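Local atomic coordinates of PKS (PDB entry 4OQJ), a protein that probably catalyses the decarboxylative condensation of carrier-protein-bound acyl chains as a ketosynthase of oxazolomycin biosynthesis. Residues 242-250 / 397-408; 354-362 / 408-416. One frame throughout, in Å; residues are numbered along the deposited sequence.

The centres of both interactions lie about 34 Å from the centre of the chain, at the border of the large thiolase-fold sheet, and they share F408. Interaction 1 joins two irregular loops, held chiefly by a carboxylate and backbone amides, with apolar packing beside them. Interaction 2 is a regular pairing of parallel strands, where main-chain bonds dominate and C360, L362 and F413 turn into a buried face. Where they meet, their apolar parts merge: F247 lies against V415 and L362, and F399 packs on V415 through CG and CG1, 3.8 Å apart. Each contact combines buried residues with exposed ones, so neither is wholly core or wholly surface.

Interaction 1. Residues 242-250 / 397-408; sequences GHCRAFDAK and LCFEAPNPEIDF
Two loops of the ketosynthase's thiolase fold are laced together here by a buried aspartate, D248, and by a single beta bridge between D248 and P402. Residues 242-250 precede strand 259-267, and residues 397-408 lead into strand 413-415. The D248 carboxylate serves both loops. Its OD1 accepts from E400 N at 2.7 Å, nearly along the C-O axis, and from A401 N on the syn side, while OD2 takes K250 N within its own loop, forming an Asx turn. With CG anti to the backbone N (chi1 -174°), the carboxylate swings back to the neighbouring loop although CB points away from it. Aspartate suits this place because its short side chain can gather three amides; together they fix its rotation and would probably stabilise its negative charge.

The bridge itself consists of two main-chain bonds: A249 N donates to A401 O at 2.9 Å, and N403 N to F247 O at 2.9 Å with an almost straight N-H...O angle of 170°. F247, at the positive-phi corner of a type II turn, has its ring met in plane, at the edge, by I406 CD1, 3.9 Å from F247 CD1; the two side chains cross at about a right angle. V341 of helix 336-348 touches both side chains, apolar surroundings that suit a phenylalanine and a branched isoleucine. F399 brings its ring edge to the turn, CE1 lying 3.5 Å from F247 O.

At the other end of the contact, R245 lays its CB and CG against C398, while its guanidinium forms a salt bridge with D241. A water extends the reach of this arginine, accepting from R245 NH1 at 3.1 Å and donating to C398 O at 2.8 Å.

Interaction 2. Residues 354-362 / 408-416; sequences ALAPGSCAL and FAAGPFYVG
P412 O draws two successive amides from the opposite segment: C360 N at 2.9 Å, approaching from above the carbonyl plane, and S359 N in a weak, bent bond. S359 closes the type II turn 356-359, and its OG, held between the backbone N and the carbonyl carbon (chi1 63°), donates to A356 O at 2.6 Å. A small hydroxyl suits this bend, where it also touches P412 CB. G358 takes positive phi in the same turn, a conformation easily reached by glycine.

From here strands 360-362 and 413-415 run parallel, twisted by 44°, and form the edge of the large mixed sheet of the thiolase fold; 413-415 is the outermost strand within this chain. Y414 N bonds to C360 O at 3.2 Å, and weaker bonds continue the ladder beyond it.

C360, L362, F413 and V415 share one sheet face. The F413 ring lies obliquely beside C360, with CE1 3.7 Å from SG, while P412 CG sits over the ring's centre, 3.8 Å above the plane; F348 adds an edge-to-face contact. L362 CD2 reaches the edge of the F408 ring. On the other face, with A361, Y414 turns CG between its backbone N and carbonyl carbon (chi1 78°), and the ring reaches obliquely back over 358-361. Its CE1 is 3.5 Å from G358 O; a small alanine suits the phenol end, A361 CB lying 3.7 Å from Y414 OH.

Interaction 1. Residues 242-250 / 397-408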
loop_
_atom_site.group_PDB
_atom_site.type_symbol
_atom_site.label_atom_id
_atom_site.label_comp_id
_atom_site.label_asym_id
_atom_site.label_seq_id
_atom_site.Cartn_x
_atom_site.Cartn_y
_atom_site.Cartn_z
ATOM N N GLY A 242 -31.559 12.063 -2.933
ATOM C CA GLY A 242 -30.618 12.141 -1.825
ATOM C C GLY A 242 -30.728 10.998 -0.823
ATOM O O GLY A 242 -29.999 10.958 0.171
ATOM N N HIS A 243 -31.650 10.074 -1.067
ATOM C CA HIS A 243 -31.800 8.895 -0.219
ATOM C C HIS A 243 -31.122 7.688 -0.863
ATOM O O HIS A 243 -31.121 7.543 -2.084
ATOM C CB HIS A 243 -33.277 8.591 0.032
ATOM C CG HIS A 243 -34.000 9.685 0.748
ATOM N ND1 HIS A 243 -33.830 9.930 2.094
ATOM C CD2 HIS A 243 -34.888 10.609 0.309
ATOM C CE1 HIS A 243 -34.580 10.955 2.453
ATOM N NE2 HIS A 243 -35.233 11.387 1.388
ATOM N N CYS A 244 -30.562 6.828 -0.023
ATOM C CA CYS A 244 -29.887 5.609 -0.465
ATOM C C CYS A 244 -30.680 4.383 -0.001
ATOM O O CYS A 244 -30.590 3.969 1.163
ATOM C CB CYS A 244 -28.458 5.578 0.084
ATOM S SG CYS A 244 -27.504 4.086 -0.320
ATOM N N ARG A 245 -31.462 3.806 -0.907
ATOM C CA ARG A 245 -32.462 2.811 -0.507
ATOM C C ARG A 245 -31.958 1.400 -0.773
ATOM O O ARG A 245 -32.506 0.676 -1.608
ATOM C CB ARG A 245 -33.780 3.060 -1.241
ATOM C CG ARG A 245 -34.279 4.497 -1.138
ATOM C CD ARG A 245 -35.566 4.709 -1.944
ATOM N NE ARG A 245 -35.962 6.117 -1.980
ATOM C CZ ARG A 245 -36.636 6.734 -1.012
ATOM N NH1 ARG A 245 -36.995 6.075 0.080
ATOM N NH2 ARG A 245 -36.948 8.017 -1.132
ATOM N N ALA A 246 -30.924 1.012 -0.028
ATOM C CA ALA A 246 -30.193 -0.213 -0.301
ATOM C C ALA A 246 -31.088 -1.445 -0.204
ATOM O O ALA A 246 -31.759 -1.664 0.813
ATOM C CB ALA A 246 -29.004 -0.349 0.659
ATOM N N PHE A 247 -31.071 -2.225 -1.284
ATOM C CA PHE A 247 -31.756 -3.522 -1.413
ATOM C C PHE A 247 -33.265 -3.401 -1.593
ATOM O O PHE A 247 -33.960 -4.405 -1.786
ATOM C CB PHE A 247 -31.417 -4.402 -0.211
ATOM C CG PHE A 247 -29.940 -4.548 -0.002
ATOM C CD1 PHE A 247 -29.160 -5.135 -0.987
ATOM C CD2 PHE A 247 -29.329 -4.076 1.140
ATOM C CE1 PHE A 247 -27.792 -5.263 -0.830
ATOM C CE2 PHE A 247 -27.956 -4.201 1.307
ATOM C CZ PHE A 247 -27.191 -4.791 0.318
ATOM N N ASP A 248 -33.757 -2.167 -1.576
ATOM C CA ASP A 248 -35.182 -1.891 -1.736
ATOM C C ASP A 248 -35.588 -1.907 -3.203
ATOM O O ASP A 248 -34.757 -1.711 -4.090
ATOM C CB ASP A 248 -35.524 -0.535 -1.119
ATOM C CG ASP A 248 -37.014 -0.243 -1.113
ATOM O OD1 ASP A 248 -37.692 -0.646 -0.148
ATOM O OD2 ASP A 248 -37.502 0.404 -2.063
ATOM N N ALA A 249 -36.875 -2.119 -3.457
ATOM C CA ALA A 249 -37.377 -2.169 -4.828
ATOM C C ALA A 249 -37.217 -0.819 -5.523
ATOM O O ALA A 249 -37.102 -0.755 -6.750
ATOM C CB ALA A 249 -38.834 -2.607 -4.839
ATOM N N LYS A 250 -37.200 0.256 -4.735
ATOM C CA LYS A 250 -37.072 1.605 -5.278
ATOM C C LYS A 250 -35.622 2.093 -5.260
ATOM O O LYS A 250 -35.368 3.287 -5.409
ATOM C CB LYS A 250 -37.975 2.570 -4.499
ATOM C CG LYS A 250 -39.457 2.206 -4.616
ATOM C CD LYS A 250 -40.357 3.037 -3.718
ATOM C CE LYS A 250 -41.799 2.537 -3.815
ATOM N NZ LYS A 250 -42.817 3.595 -3.559
ATOM N N LEU A 397 -31.536 1.382 6.583
ATOM C CA LEU A 397 -32.639 2.328 6.407
ATOM C C LEU A 397 -33.220 2.343 4.991
ATOM O O LEU A 397 -32.626 1.805 4.055
ATOM C CB LEU A 397 -32.168 3.739 6.788
ATOM C CG LEU A 397 -31.600 3.864 8.210
ATOM C CD1 LEU A 397 -31.251 5.305 8.554
ATOM C CD2 LEU A 397 -32.541 3.281 9.265
ATOM N N CYS A 398 -34.397 2.956 4.867
ATOM C CA CYS A 398 -35.087 3.120 3.587
ATOM C C CYS A 398 -35.400 1.781 2.919
ATOM O O CYS A 398 -35.462 1.691 1.691
ATOM C CB CYS A 398 -34.251 3.996 2.642
ATOM S SG CYS A 398 -33.868 5.649 3.298
ATOM N N PHE A 399 -35.591 0.744 3.734
ATOM C CA PHE A 399 -35.986 -0.571 3.232
ATOM C C PHE A 399 -37.453 -0.863 3.536
ATOM O O PHE A 399 -37.824 -1.041 4.692
ATOM C CB PHE A 399 -35.132 -1.681 3.837
ATOM C CG PHE A 399 -35.434 -3.032 3.264
ATOM C CD1 PHE A 399 -34.945 -3.390 2.022
ATOM C CD2 PHE A 399 -36.228 -3.929 3.949
ATOM C CE1 PHE A 399 -35.224 -4.628 1.486
ATOM C CE2 PHE A 399 -36.519 -5.164 3.416
ATOM C CZ PHE A 399 -36.023 -5.516 2.188
ATOM N N GLU A 400 -38.265 -0.933 2.488
ATOM C CA GLU A 400 -39.712 -1.112 2.631
ATOM C C GLU A 400 -40.162 -2.422 2.018
ATOM O O GLU A 400 -41.029 -3.102 2.557
ATOM C CB GLU A 400 -40.451 0.041 1.972
ATOM C CG GLU A 400 -40.146 1.386 2.608
ATOM C CD GLU A 400 -40.672 2.549 1.794
ATOM O OE1 GLU A 400 -41.420 2.305 0.817
ATOM O OE2 GLU A 400 -40.333 3.706 2.130
ATOM N N ALA A 401 -39.567 -2.758 0.878
ATOM C CA ALA A 401 -39.870 -4.001 0.184
ATOM C C ALA A 401 -38.650 -4.417 -0.618
ATOM O O ALA A 401 -38.019 -3.572 -1.259
ATOM C CB ALA A 401 -41.067 -3.840 -0.724
ATOM N N PRO A 402 -38.318 -5.719 -0.599
ATOM C CA PRO A 402 -37.122 -6.194 -1.305
ATOM C C PRO A 402 -37.211 -6.004 -2.804
ATOM O O PRO A 402 -38.257 -6.210 -3.419
ATOM C CB PRO A 402 -37.073 -7.680 -0.955
ATOM C CG PRO A 402 -38.487 -8.032 -0.665
ATOM C CD PRO A 402 -39.061 -6.832 0.014
ATOM N N ASN A 403 -36.099 -5.593 -3.384
ATOM C CA ASN A 403 -35.956 -5.567 -4.824
ATOM C C ASN A 403 -36.270 -6.959 -5.371
ATOM O O ASN A 403 -35.622 -7.930 -4.981
ATOM C CB ASN A 403 -34.538 -5.125 -5.171
ATOM C CG ASN A 403 -34.276 -5.046 -6.652
ATOM O OD1 ASN A 403 -34.979 -5.634 -7.467
ATOM N ND2 ASN A 403 -33.223 -4.316 -7.008
ATOM N N PRO A 404 -37.279 -7.068 -6.260
ATOM C CA PRO A 404 -37.660 -8.370 -6.821
ATOM C C PRO A 404 -36.524 -9.111 -7.513
ATOM O O PRO A 404 -36.532 -10.344 -7.543
ATOM C CB PRO A 404 -38.743 -8.007 -7.846
ATOM C CG PRO A 404 -39.309 -6.734 -7.377
ATOM C CD PRO A 404 -38.179 -5.994 -6.722
ATOM N N GLU A 405 -35.571 -8.371 -8.071
ATOM C CA GLU A 405 -34.445 -8.973 -8.786
ATOM C C GLU A 405 -33.365 -9.564 -7.865
ATOM O O GLU A 405 -32.458 -10.257 -8.333
ATOM C CB GLU A 405 -33.794 -7.930 -9.706
ATOM C CG GLU A 405 -34.728 -7.344 -10.759
ATOM C CD GLU A 405 -35.182 -8.376 -11.781
ATOM O OE1 GLU A 405 -34.309 -9.030 -12.395
ATOM O OE2 GLU A 405 -36.412 -8.531 -11.968
ATOM N N ILE A 406 -33.428 -9.273 -6.568
ATOM C CA ILE A 406 -32.450 -9.834 -5.632
ATOM C C ILE A 406 -32.899 -11.222 -5.205
ATOM O O ILE A 406 -34.019 -11.396 -4.717
ATOM C CB ILE A 406 -32.276 -8.969 -4.375
ATOM C CG1 ILE A 406 -31.772 -7.569 -4.744
ATOM C CG2 ILE A 406 -31.299 -9.640 -3.405
ATOM C CD1 ILE A 406 -31.692 -6.600 -3.559
ATOM N N ASP A 407 -32.018 -12.204 -5.354
ATOM C CA ASP A 407 -32.364 -13.585 -5.032
ATOM C C ASP A 407 -32.080 -13.941 -3.554
ATOM O O ASP A 407 -31.206 -14.758 -3.256
ATOM C CB ASP A 407 -31.607 -14.531 -5.965
ATOM C CG ASP A 407 -32.278 -15.891 -6.081
ATOM O OD1 ASP A 407 -33.238 -16.163 -5.325
ATOM O OD2 ASP A 407 -31.836 -16.691 -6.928
ATOM N N PHE A 408 -32.830 -13.333 -2.632
ATOM C CA PHE A 408 -32.641 -13.604 -1.207
ATOM C C PHE A 408 -32.902 -15.077 -0.890
ATOM O O PHE A 408 -32.188 -15.687 -0.093
ATOM C CB PHE A 408 -33.562 -12.719 -0.345
ATOM C CG PHE A 408 -33.107 -11.285 -0.232
ATOM C CD1 PHE A 408 -31.966 -10.963 0.478
ATOM C CD2 PHE A 408 -33.826 -10.264 -0.827
ATOM C CE1 PHE A 408 -31.544 -9.648 0.589
ATOM C CE2 PHE A 408 -33.411 -8.948 -0.719
ATOM C CZ PHE A 408 -32.267 -8.640 -0.012
HETATM O O HOH W 1 -37.471 3.065 0.409
HETATM O O HOH W 2 -31.518 -0.880 3.539
HETATM O O HOH W 3 -32.117 -2.943 -4.506
#

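Interaction 2. Residues 354-362 / 408-416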
loop_
_atom_site.group_PDB
_atom_site.type_symbol
_atom_site.label_atom_id
_atom_site.label_comp_id
_atom_site.label_asym_id
_atom_site.label_seq_id
_atom_site.Cartn_x
_atom_site.Cartn_y
_atom_site.Cartn_z
ATOM N N ALA A 354 -27.869 -24.607 0.116
ATOM C CA ALA A 354 -28.279 -23.364 0.757
ATOM C C ALA A 354 -28.191 -23.424 2.282
ATOM O O ALA A 354 -28.479 -24.453 2.903
ATOM C CB ALA A 354 -29.699 -23.006 0.329
ATOM N N LEU A 355 -27.775 -22.310 2.877
ATOM C CA LEU A 355 -27.870 -22.138 4.319
ATOM C C LEU A 355 -29.321 -21.794 4.657
ATOM O O LEU A 355 -30.115 -21.496 3.763
ATOM C CB LEU A 355 -26.917 -21.042 4.801
ATOM C CG LEU A 355 -25.436 -21.213 4.447
ATOM C CD1 LEU A 355 -24.641 -20.056 4.977
ATOM C CD2 LEU A 355 -24.888 -22.506 5.019
ATOM N N ALA A 356 -29.661 -21.828 5.939
ATOM C CA ALA A 356 -31.021 -21.516 6.374
ATOM C C ALA A 356 -31.444 -20.111 5.942
ATOM O O ALA A 356 -30.717 -19.143 6.183
ATOM C CB ALA A 356 -31.130 -21.648 7.879
ATOM N N PRO A 357 -32.621 -19.986 5.306
ATOM C CA PRO A 357 -33.091 -18.642 4.948
ATOM C C PRO A 357 -33.354 -17.757 6.160
ATOM O O PRO A 357 -33.803 -18.233 7.192
ATOM C CB PRO A 357 -34.391 -18.907 4.180
ATOM C CG PRO A 357 -34.800 -20.274 4.569
ATOM C CD PRO A 357 -33.533 -21.029 4.813
ATOM N N GLY A 358 -33.056 -16.469 6.015
ATOM C CA GLY A 358 -33.272 -15.500 7.065
ATOM C C GLY A 358 -32.340 -15.657 8.251
ATOM O O GLY A 358 -32.664 -15.188 9.332
ATOM N N SER A 359 -31.184 -16.292 8.060
ATOM C CA SER A 359 -30.289 -16.579 9.181
ATOM C C SER A 359 -29.073 -15.647 9.280
ATOM O O SER A 359 -28.333 -15.718 10.262
ATOM C CB SER A 359 -29.800 -18.025 9.103
ATOM O OG SER A 359 -29.030 -18.249 7.938
ATOM N N CYS A 360 -28.852 -14.798 8.275
ATOM C CA CYS A 360 -27.792 -13.783 8.348
ATOM C C CYS A 360 -28.330 -12.411 7.963
ATOM O O CYS A 360 -28.814 -12.207 6.859
ATOM C CB CYS A 360 -26.598 -14.151 7.447
ATOM S SG CYS A 360 -25.160 -13.041 7.586
ATOM N N ALA A 361 -28.222 -11.463 8.880
ATOM C CA ALA A 361 -28.657 -10.105 8.617
ATOM C C ALA A 361 -27.711 -9.413 7.644
ATOM O O ALA A 361 -26.508 -9.689 7.607
ATOM C CB ALA A 361 -28.748 -9.321 9.916
ATOM N N LEU A 362 -28.281 -8.510 6.859
ATOM C CA LEU A 362 -27.577 -7.770 5.827
ATOM C C LEU A 362 -27.955 -6.299 5.954
ATOM O O LEU A 362 -29.119 -5.974 6.174
ATOM C CB LEU A 362 -27.950 -8.320 4.442
ATOM C CG LEU A 362 -27.247 -7.783 3.205
ATOM C CD1 LEU A 362 -25.799 -8.242 3.153
ATOM C CD2 LEU A 362 -28.006 -8.231 1.945
ATOM N N PHE A 408 -32.830 -13.333 -2.632
ATOM C CA PHE A 408 -32.641 -13.604 -1.207
ATOM C C PHE A 408 -32.902 -15.077 -0.890
ATOM O O PHE A 408 -32.188 -15.687 -0.093
ATOM C CB PHE A 408 -33.562 -12.719 -0.345
ATOM C CG PHE A 408 -33.107 -11.285 -0.232
ATOM C CD1 PHE A 408 -31.966 -10.963 0.478
ATOM C CD2 PHE A 408 -33.826 -10.264 -0.827
ATOM C CE1 PHE A 408 -31.544 -9.648 0.589
ATOM C CE2 PHE A 408 -33.411 -8.948 -0.719
ATOM C CZ PHE A 408 -32.267 -8.640 -0.012
ATOM N N ALA A 409 -33.921 -15.645 -1.524
ATOM C CA ALA A 409 -34.342 -17.009 -1.225
ATOM C C ALA A 409 -33.255 -18.037 -1.521
ATOM O O ALA A 409 -33.285 -19.140 -0.992
ATOM C CB ALA A 409 -35.600 -17.346 -2.005
ATOM N N ALA A 410 -32.289 -17.676 -2.358
ATOM C CA ALA A 410 -31.208 -18.595 -2.705
ATOM C C ALA A 410 -30.149 -18.696 -1.607
ATOM O O ALA A 410 -29.196 -19.477 -1.721
ATOM C CB ALA A 410 -30.558 -18.162 -4.010
ATOM N N GLY A 411 -30.292 -17.895 -0.556
ATOM C CA GLY A 411 -29.271 -17.828 0.475
ATOM C C GLY A 411 -29.829 -17.474 1.839
ATOM O O GLY A 411 -31.046 -17.448 2.035
ATOM N N PRO A 412 -28.933 -17.180 2.788
ATOM C CA PRO A 412 -29.310 -16.941 4.186
ATOM C C PRO A 412 -29.696 -15.497 4.523
ATOM O O PRO A 412 -30.062 -15.218 5.668
ATOM C CB PRO A 412 -28.038 -17.327 4.938
ATOM C CG PRO A 412 -26.935 -16.873 3.999
ATOM C CD PRO A 412 -27.472 -17.112 2.596
ATOM N N PHE A 413 -29.613 -14.587 3.560
ATOM C CA PHE A 413 -29.672 -13.164 3.885
ATOM C C PHE A 413 -31.077 -12.592 3.969
ATOM O O PHE A 413 -32.000 -13.039 3.296
ATOM C CB PHE A 413 -28.844 -12.377 2.870
ATOM C CG PHE A 413 -27.429 -12.822 2.836
ATOM C CD1 PHE A 413 -26.598 -12.569 3.918
ATOM C CD2 PHE A 413 -26.939 -13.556 1.770
ATOM C CE1 PHE A 413 -25.301 -13.003 3.930
ATOM C CE2 PHE A 413 -25.633 -14.004 1.777
ATOM C CZ PHE A 413 -24.811 -13.727 2.858
ATOM N N TYR A 414 -31.201 -11.594 4.831
ATOM C CA TYR A 414 -32.397 -10.790 4.956
ATOM C C TYR A 414 -31.933 -9.416 5.440
ATOM O O TYR A 414 -30.910 -9.302 6.134
ATOM C CB TYR A 414 -33.400 -11.423 5.940
ATOM C CG TYR A 414 -33.023 -11.194 7.390
ATOM C CD1 TYR A 414 -32.102 -12.016 8.037
ATOM C CD2 TYR A 414 -33.576 -10.138 8.110
ATOM C CE1 TYR A 414 -31.748 -11.789 9.370
ATOM C CE2 TYR A 414 -33.234 -9.907 9.429
ATOM C CZ TYR A 414 -32.321 -10.726 10.053
ATOM O OH TYR A 414 -32.002 -10.470 11.365
ATOM N N VAL A 415 -32.670 -8.375 5.080
ATOM C CA VAL A 415 -32.307 -7.023 5.482
ATOM C C VAL A 415 -32.890 -6.709 6.861
ATOM O O VAL A 415 -34.102 -6.616 7.020
ATOM C CB VAL A 415 -32.799 -5.994 4.454
ATOM C CG1 VAL A 415 -32.411 -4.579 4.878
ATOM C CG2 VAL A 415 -32.230 -6.316 3.067
ATOM N N GLY A 416 -32.026 -6.565 7.862
ATOM C CA GLY A 416 -32.475 -6.229 9.205
ATOM C C GLY A 416 -32.886 -4.769 9.297
ATOM O O GLY A 416 -32.147 -3.882 8.849
HETATM O O HOH W 4 -32.647 -15.695 3.152
HETATM O O HOH W 5 -29.484 -4.832 8.654
#